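Local coordinates for saframycin Mx1 synthetase B (Legionella pneumophila subsp. pneumophila, PDB 3KXW), which belongs to the ANL superfamily as a fatty acid AMP ligase and here holds 5'-O-[(S)-(dodecanoyloxy)(hydroxy)phosphoryl]adenosine, at residues A[500-513]-A[535-548]. Sequence-based numbering, arbitrary orientation.
Sequences YKLTVMCEVKNRFM and LEVHTIVLIPLKAM
Strands 500-508 and 539-544 run side by side as parallel neighbours, their axes 30° apart, with T503 to E507 of the first paired in register with T539 to I543 of the second. The strands themselves are joined by backbone bonds: V504 N gives to T539 O at 2.9 Å, V504 O takes V541 N, C506 repeats the pattern with V541 and I543, and V508 N closes it on I543 O. At the start of the pairing L502 O is gripped twice, by H538 N at 2.9 Å and by the longer bond from T539 N. The H538 imidazole has L502 N at its edge, in the ring plane, while one face carries the carbonyl oxygen of E536.

On one face of the sheet, T503 and T539 lie alongside each other, pointing the same way, and a water bridges their hydroxyls; T539 OG1 is also hydrogen-bonded to Q577 OE1. M505 runs out beside V541; its CG, anti to the backbone N (chi1 -173°), is 3.7 Å from M548 CE. E507 reaches past I543 to the end of the type II turn 544-547, where OE2 accepts N of the next residue, M548, at 2.9 Å in a nearly straight bond (163°) and a water joins it to M548 O. The carboxylate thus ties the end of the turn to the neighbouring strand, and OE1 is held separately by K488 N. On the opposite face V504 CG2 meets V537 CG2 at 3.8 Å, and L542 CD2 touches both C506 CB and V508 CG1.

Helix 515-533 links the two strands in a beta-alpha-beta unit and packs against I540 and L542. Helix 554-567 covers M505 and M548 on the other face, strand 486-496 pairs antiparallel with 499-508, and strand 574-577 borders 539-544, so strands 499-508 and 539-544 are the two inner strands of a four-stranded mixed sheet.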
loop_
_atom_site.group_PDB
_atom_site.type_symbol
_atom_site.label_atom_id
_atom_site.label_comp_id
_atom_site.label_asym_id
_atom_site.label_seq_id
_atom_site.Cartn_x
_atom_site.Cartn_y
_atom_site.Cartn_z
ATOM N N TYR A 500 -17.849 -1.885 -1.279
ATOM C CA TYR A 500 -17.855 -0.589 -1.942
ATOM C C TYR A 500 -17.110 -0.689 -3.265
ATOM O O TYR A 500 -16.090 -1.357 -3.348
ATOM C CB TYR A 500 -17.224 0.477 -1.054
ATOM C CG TYR A 500 -18.064 0.842 0.147
ATOM C CD1 TYR A 500 -18.992 1.882 0.084
ATOM C CD2 TYR A 500 -17.937 0.143 1.341
ATOM C CE1 TYR A 500 -19.760 2.223 1.185
ATOM C CE2 TYR A 500 -18.707 0.464 2.442
ATOM C CZ TYR A 500 -19.612 1.504 2.364
ATOM O OH TYR A 500 -20.363 1.820 3.467
ATOM N N LYS A 501 -17.619 -0.026 -4.298
ATOM C CA LYS A 501 -16.997 -0.115 -5.624
ATOM C C LYS A 501 -16.822 1.275 -6.215
ATOM O O LYS A 501 -17.795 1.967 -6.448
ATOM C CB LYS A 501 -17.852 -0.970 -6.566
ATOM C CG LYS A 501 -18.259 -2.345 -6.004
ATOM C CD LYS A 501 -18.975 -3.223 -7.045
ATOM C CE LYS A 501 -17.976 -3.930 -7.954
ATOM N NZ LYS A 501 -16.945 -4.671 -7.159
ATOM N N LEU A 502 -15.577 1.681 -6.418
ATOM C CA LEU A 502 -15.299 2.910 -7.128
ATOM C C LEU A 502 -15.723 2.718 -8.573
ATOM O O LEU A 502 -15.296 1.765 -9.234
ATOM C CB LEU A 502 -13.816 3.229 -7.051
ATOM C CG LEU A 502 -13.325 4.394 -7.891
ATOM C CD1 LEU A 502 -14.166 5.672 -7.642
ATOM C CD2 LEU A 502 -11.820 4.636 -7.649
ATOM N N THR A 503 -16.543 3.628 -9.069
ATOM C CA THR A 503 -17.167 3.449 -10.383
ATOM C C THR A 503 -16.874 4.647 -11.250
ATOM O O THR A 503 -17.034 5.760 -10.805
ATOM C CB THR A 503 -18.680 3.310 -10.223
ATOM O OG1 THR A 503 -18.950 2.238 -9.304
ATOM C CG2 THR A 503 -19.369 3.015 -11.567
ATOM N N VAL A 504 -16.446 4.422 -12.488
ATOM C CA VAL A 504 -16.166 5.526 -13.391
ATOM C C VAL A 504 -17.070 5.365 -14.598
ATOM O O VAL A 504 -17.134 4.288 -15.166
ATOM C CB VAL A 504 -14.698 5.525 -13.852
ATOM C CG1 VAL A 504 -14.495 6.525 -15.001
ATOM C CG2 VAL A 504 -13.749 5.813 -12.665
HETATM N N MSE A 505 -17.784 6.417 -14.975
HETATM C CA MSE A 505 -18.616 6.355 -16.185
HETATM C C MSE A 505 -18.135 7.399 -17.189
HETATM O O MSE A 505 -17.929 8.553 -16.822
HETATM C CB MSE A 505 -20.087 6.618 -15.844
HETATM C CG MSE A 505 -21.041 6.405 -17.004
HETATM SE SE MSE A 505 -22.908 6.646 -16.399
HETATM C CE MSE A 505 -23.050 5.030 -15.284
ATOM N N CYS A 506 -17.979 7.004 -18.455
ATOM C CA CYS A 506 -17.465 7.916 -19.478
ATOM C C CYS A 506 -18.338 7.879 -20.704
ATOM O O CYS A 506 -18.703 6.805 -21.157
ATOM C CB CYS A 506 -16.054 7.491 -19.937
ATOM S SG CYS A 506 -14.846 7.417 -18.637
ATOM N N GLU A 507 -18.670 9.043 -21.251
ATOM C CA GLU A 507 -19.217 9.091 -22.607
ATOM C C GLU A 507 -18.066 8.781 -23.566
ATOM O O GLU A 507 -16.927 9.182 -23.310
ATOM C CB GLU A 507 -19.735 10.485 -22.917
ATOM C CG GLU A 507 -20.859 10.955 -22.020
ATOM C CD GLU A 507 -21.308 12.381 -22.382
ATOM O OE1 GLU A 507 -20.492 13.141 -22.949
ATOM O OE2 GLU A 507 -22.474 12.715 -22.098
ATOM N N VAL A 508 -18.339 8.054 -24.643
ATOM C CA VAL A 508 -17.328 7.832 -25.659
ATOM C C VAL A 508 -17.794 8.497 -26.939
ATOM O O VAL A 508 -18.978 8.427 -27.281
ATOM C CB VAL A 508 -17.039 6.318 -25.904
ATOM C CG1 VAL A 508 -16.428 5.683 -24.642
ATOM C CG2 VAL A 508 -18.294 5.594 -26.271
ATOM N N LYS A 509 -16.876 9.171 -27.630
ATOM C CA LYS A 509 -17.237 9.808 -28.891
ATOM C C LYS A 509 -17.798 8.797 -29.877
ATOM O O LYS A 509 -18.776 9.074 -30.550
ATOM C CB LYS A 509 -16.037 10.521 -29.532
ATOM C CG LYS A 509 -15.492 11.705 -28.730
ATOM C CD LYS A 509 -14.261 12.314 -29.397
ATOM C CE LYS A 509 -13.745 13.491 -28.606
ATOM N NZ LYS A 509 -12.590 14.106 -29.318
ATOM N N ASN A 510 -17.134 7.651 -29.986
ATOM C CA ASN A 510 -17.490 6.610 -30.946
ATOM C C ASN A 510 -18.153 5.419 -30.261
ATOM O O ASN A 510 -17.483 4.565 -29.651
ATOM C CB ASN A 510 -16.257 6.164 -31.775
ATOM C CG ASN A 510 -16.640 5.243 -32.941
ATOM O OD1 ASN A 510 -17.641 4.543 -32.872
ATOM N ND2 ASN A 510 -15.835 5.244 -34.014
ATOM N N ARG A 511 -19.474 5.365 -30.370
ATOM C CA ARG A 511 -20.266 4.352 -29.665
ATOM C C ARG A 511 -20.120 2.959 -30.254
ATOM O O ARG A 511 -20.601 1.980 -29.677
ATOM C CB ARG A 511 -21.747 4.753 -29.627
ATOM C CG ARG A 511 -22.491 4.612 -30.963
ATOM C CD ARG A 511 -23.887 5.216 -30.864
ATOM N NE ARG A 511 -24.687 4.953 -32.059
ATOM C CZ ARG A 511 -25.183 3.757 -32.372
ATOM N NH1 ARG A 511 -24.944 2.717 -31.585
ATOM N NH2 ARG A 511 -25.916 3.592 -33.471
ATOM N N PHE A 512 -19.463 2.876 -31.402
ATOM C CA PHE A 512 -19.138 1.590 -32.004
ATOM C C PHE A 512 -17.750 1.111 -31.617
ATOM O O PHE A 512 -17.266 0.141 -32.185
ATOM C CB PHE A 512 -19.226 1.693 -33.527
ATOM C CG PHE A 512 -20.523 2.254 -33.995
ATOM C CD1 PHE A 512 -21.659 1.466 -34.014
ATOM C CD2 PHE A 512 -20.614 3.586 -34.387
ATOM C CE1 PHE A 512 -22.876 1.985 -34.443
ATOM C CE2 PHE A 512 -21.830 4.121 -34.811
ATOM C CZ PHE A 512 -22.959 3.315 -34.839
HETATM N N MSE A 513 -17.116 1.774 -30.653
HETATM C CA MSE A 513 -15.758 1.393 -30.240
HETATM C C MSE A 513 -15.628 -0.121 -30.164
HETATM O O MSE A 513 -16.415 -0.771 -29.483
HETATM C CB MSE A 513 -15.404 2.018 -28.882
HETATM C CG MSE A 513 -13.977 1.743 -28.429
HETATM SE SE MSE A 513 -13.709 2.615 -26.722
HETATM C CE MSE A 513 -13.842 4.513 -27.262
ATOM N N LEU A 535 -5.858 4.900 -6.094
ATOM C CA LEU A 535 -7.128 4.226 -5.900
ATOM C C LEU A 535 -7.337 3.200 -7.012
ATOM O O LEU A 535 -6.755 3.332 -8.086
ATOM C CB LEU A 535 -8.293 5.228 -5.923
ATOM C CG LEU A 535 -8.328 6.265 -4.785
ATOM C CD1 LEU A 535 -9.289 7.376 -5.136
ATOM C CD2 LEU A 535 -8.725 5.597 -3.465
ATOM N N GLU A 536 -8.154 2.186 -6.743
ATOM C CA GLU A 536 -8.455 1.160 -7.747
ATOM C C GLU A 536 -9.892 1.225 -8.250
ATOM O O GLU A 536 -10.821 1.005 -7.480
ATOM C CB GLU A 536 -8.204 -0.240 -7.187
ATOM C CG GLU A 536 -6.808 -0.443 -6.639
ATOM C CD GLU A 536 -6.766 -0.206 -5.156
ATOM O OE1 GLU A 536 -7.396 0.761 -4.694
ATOM O OE2 GLU A 536 -6.127 -0.991 -4.429
ATOM N N VAL A 537 -10.075 1.491 -9.546
ATOM C CA VAL A 537 -11.423 1.454 -10.148
ATOM C C VAL A 537 -11.986 0.036 -10.233
ATOM O O VAL A 537 -11.325 -0.870 -10.742
ATOM C CB VAL A 537 -11.430 2.046 -11.566
ATOM C CG1 VAL A 537 -12.853 1.993 -12.139
ATOM C CG2 VAL A 537 -10.911 3.485 -11.541
ATOM N N HIS A 538 -13.217 -0.162 -9.758
ATOM C CA HIS A 538 -13.808 -1.494 -9.733
ATOM C C HIS A 538 -14.742 -1.733 -10.901
ATOM O O HIS A 538 -14.878 -2.867 -11.396
ATOM C CB HIS A 538 -14.536 -1.739 -8.416
ATOM C CG HIS A 538 -13.667 -1.528 -7.211
ATOM N ND1 HIS A 538 -12.633 -2.379 -6.880
ATOM C CD2 HIS A 538 -13.658 -0.539 -6.280
ATOM C CE1 HIS A 538 -12.034 -1.931 -5.787
ATOM N NE2 HIS A 538 -12.639 -0.819 -5.402
ATOM N N THR A 539 -15.363 -0.648 -11.353
ATOM C CA THR A 539 -16.365 -0.726 -12.387
ATOM C C THR A 539 -16.200 0.452 -13.331
ATOM O O THR A 539 -16.044 1.593 -12.895
ATOM C CB THR A 539 -17.799 -0.665 -11.776
ATOM O OG1 THR A 539 -17.972 -1.719 -10.816
ATOM C CG2 THR A 539 -18.848 -0.784 -12.859
ATOM N N ILE A 540 -16.233 0.184 -14.630
ATOM C CA ILE A 540 -16.223 1.270 -15.611
ATOM C C ILE A 540 -17.387 1.096 -16.558
ATOM O O ILE A 540 -17.588 0.005 -17.086
ATOM C CB ILE A 540 -14.914 1.289 -16.451
ATOM C CG1 ILE A 540 -13.709 1.411 -15.520
ATOM C CG2 ILE A 540 -14.943 2.441 -17.475
ATOM C CD1 ILE A 540 -12.391 1.297 -16.233
ATOM N N VAL A 541 -18.133 2.176 -16.788
ATOM C CA VAL A 541 -19.278 2.120 -17.696
ATOM C C VAL A 541 -19.109 3.128 -18.829
ATOM O O VAL A 541 -18.813 4.298 -18.578
ATOM C CB VAL A 541 -20.617 2.444 -16.967
ATOM C CG1 VAL A 541 -21.780 2.187 -17.895
ATOM C CG2 VAL A 541 -20.769 1.592 -15.707
ATOM N N LEU A 542 -19.323 2.669 -20.062
ATOM C CA LEU A 542 -19.182 3.506 -21.244
ATOM C C LEU A 542 -20.587 3.754 -21.781
ATOM O O LEU A 542 -21.386 2.830 -21.852
ATOM C CB LEU A 542 -18.312 2.810 -22.318
ATOM C CG LEU A 542 -16.874 2.416 -21.920
ATOM C CD1 LEU A 542 -16.071 1.835 -23.104
ATOM C CD2 LEU A 542 -16.087 3.578 -21.272
ATOM N N ILE A 543 -20.874 4.999 -22.138
ATOM C CA ILE A 543 -22.159 5.375 -22.709
ATOM C C ILE A 543 -21.922 6.323 -23.891
ATOM O O ILE A 543 -20.829 6.857 -24.037
ATOM C CB ILE A 543 -23.039 6.049 -21.644
ATOM C CG1 ILE A 543 -22.420 7.374 -21.186
ATOM C CG2 ILE A 543 -23.256 5.091 -20.449
ATOM C CD1 ILE A 543 -23.378 8.204 -20.368
ATOM N N PRO A 544 -22.951 6.543 -24.729
ATOM C CA PRO A 544 -22.796 7.403 -25.911
ATOM C C PRO A 544 -22.599 8.876 -25.568
ATOM O O PRO A 544 -22.955 9.335 -24.485
ATOM C CB PRO A 544 -24.137 7.224 -26.664
ATOM C CG PRO A 544 -24.722 5.954 -26.136
ATOM C CD PRO A 544 -24.293 5.931 -24.682
ATOM N N LEU A 545 -22.021 9.608 -26.514
ATOM C CA LEU A 545 -21.885 11.053 -26.419
ATOM C C LEU A 545 -23.214 11.726 -26.116
ATOM O O LEU A 545 -24.263 11.274 -26.564
ATOM C CB LEU A 545 -21.352 11.623 -27.734
ATOM C CG LEU A 545 -19.877 11.948 -27.883
ATOM C CD1 LEU A 545 -19.709 12.964 -29.027
ATOM C CD2 LEU A 545 -19.270 12.497 -26.585
ATOM N N LYS A 546 -23.143 12.810 -25.345
ATOM C CA LYS A 546 -24.321 13.612 -24.987
ATOM C C LYS A 546 -25.346 12.846 -24.138
ATOM O O LYS A 546 -26.473 13.301 -23.944
ATOM C CB LYS A 546 -24.968 14.206 -26.257
ATOM C CG LYS A 546 -26.101 15.212 -26.001
ATOM C CD LYS A 546 -25.599 16.544 -25.404
ATOM C CE LYS A 546 -26.669 17.649 -25.510
ATOM N NZ LYS A 546 -26.198 19.003 -25.038
ATOM N N ALA A 547 -24.961 11.691 -23.609
ATOM C CA ALA A 547 -25.906 10.899 -22.834
ATOM C C ALA A 547 -26.062 11.456 -21.412
ATOM O O ALA A 547 -27.041 11.166 -20.735
ATOM C CB ALA A 547 -25.504 9.431 -22.804
HETATM N N MSE A 548 -25.088 12.248 -20.977
HETATM C CA MSE A 548 -25.191 12.993 -19.720
HETATM C C MSE A 548 -25.710 14.403 -19.965
HETATM O O MSE A 548 -25.189 15.123 -20.817
HETATM C CB MSE A 548 -23.829 13.086 -19.042
HETATM C CG MSE A 548 -23.190 11.737 -18.762
HETATM SE SE MSE A 548 -21.438 11.926 -17.874
HETATM C CE MSE A 548 -20.914 10.034 -17.905
HETATM O O HOH W 1 -15.468 -5.174 -9.750
HETATM O O HOH W 2 -20.063 -0.379 -9.484
HETATM O O HOH W 3 -22.750 15.469 -21.775
HETATM O O HOH W 4 -21.304 8.250 -29.018
#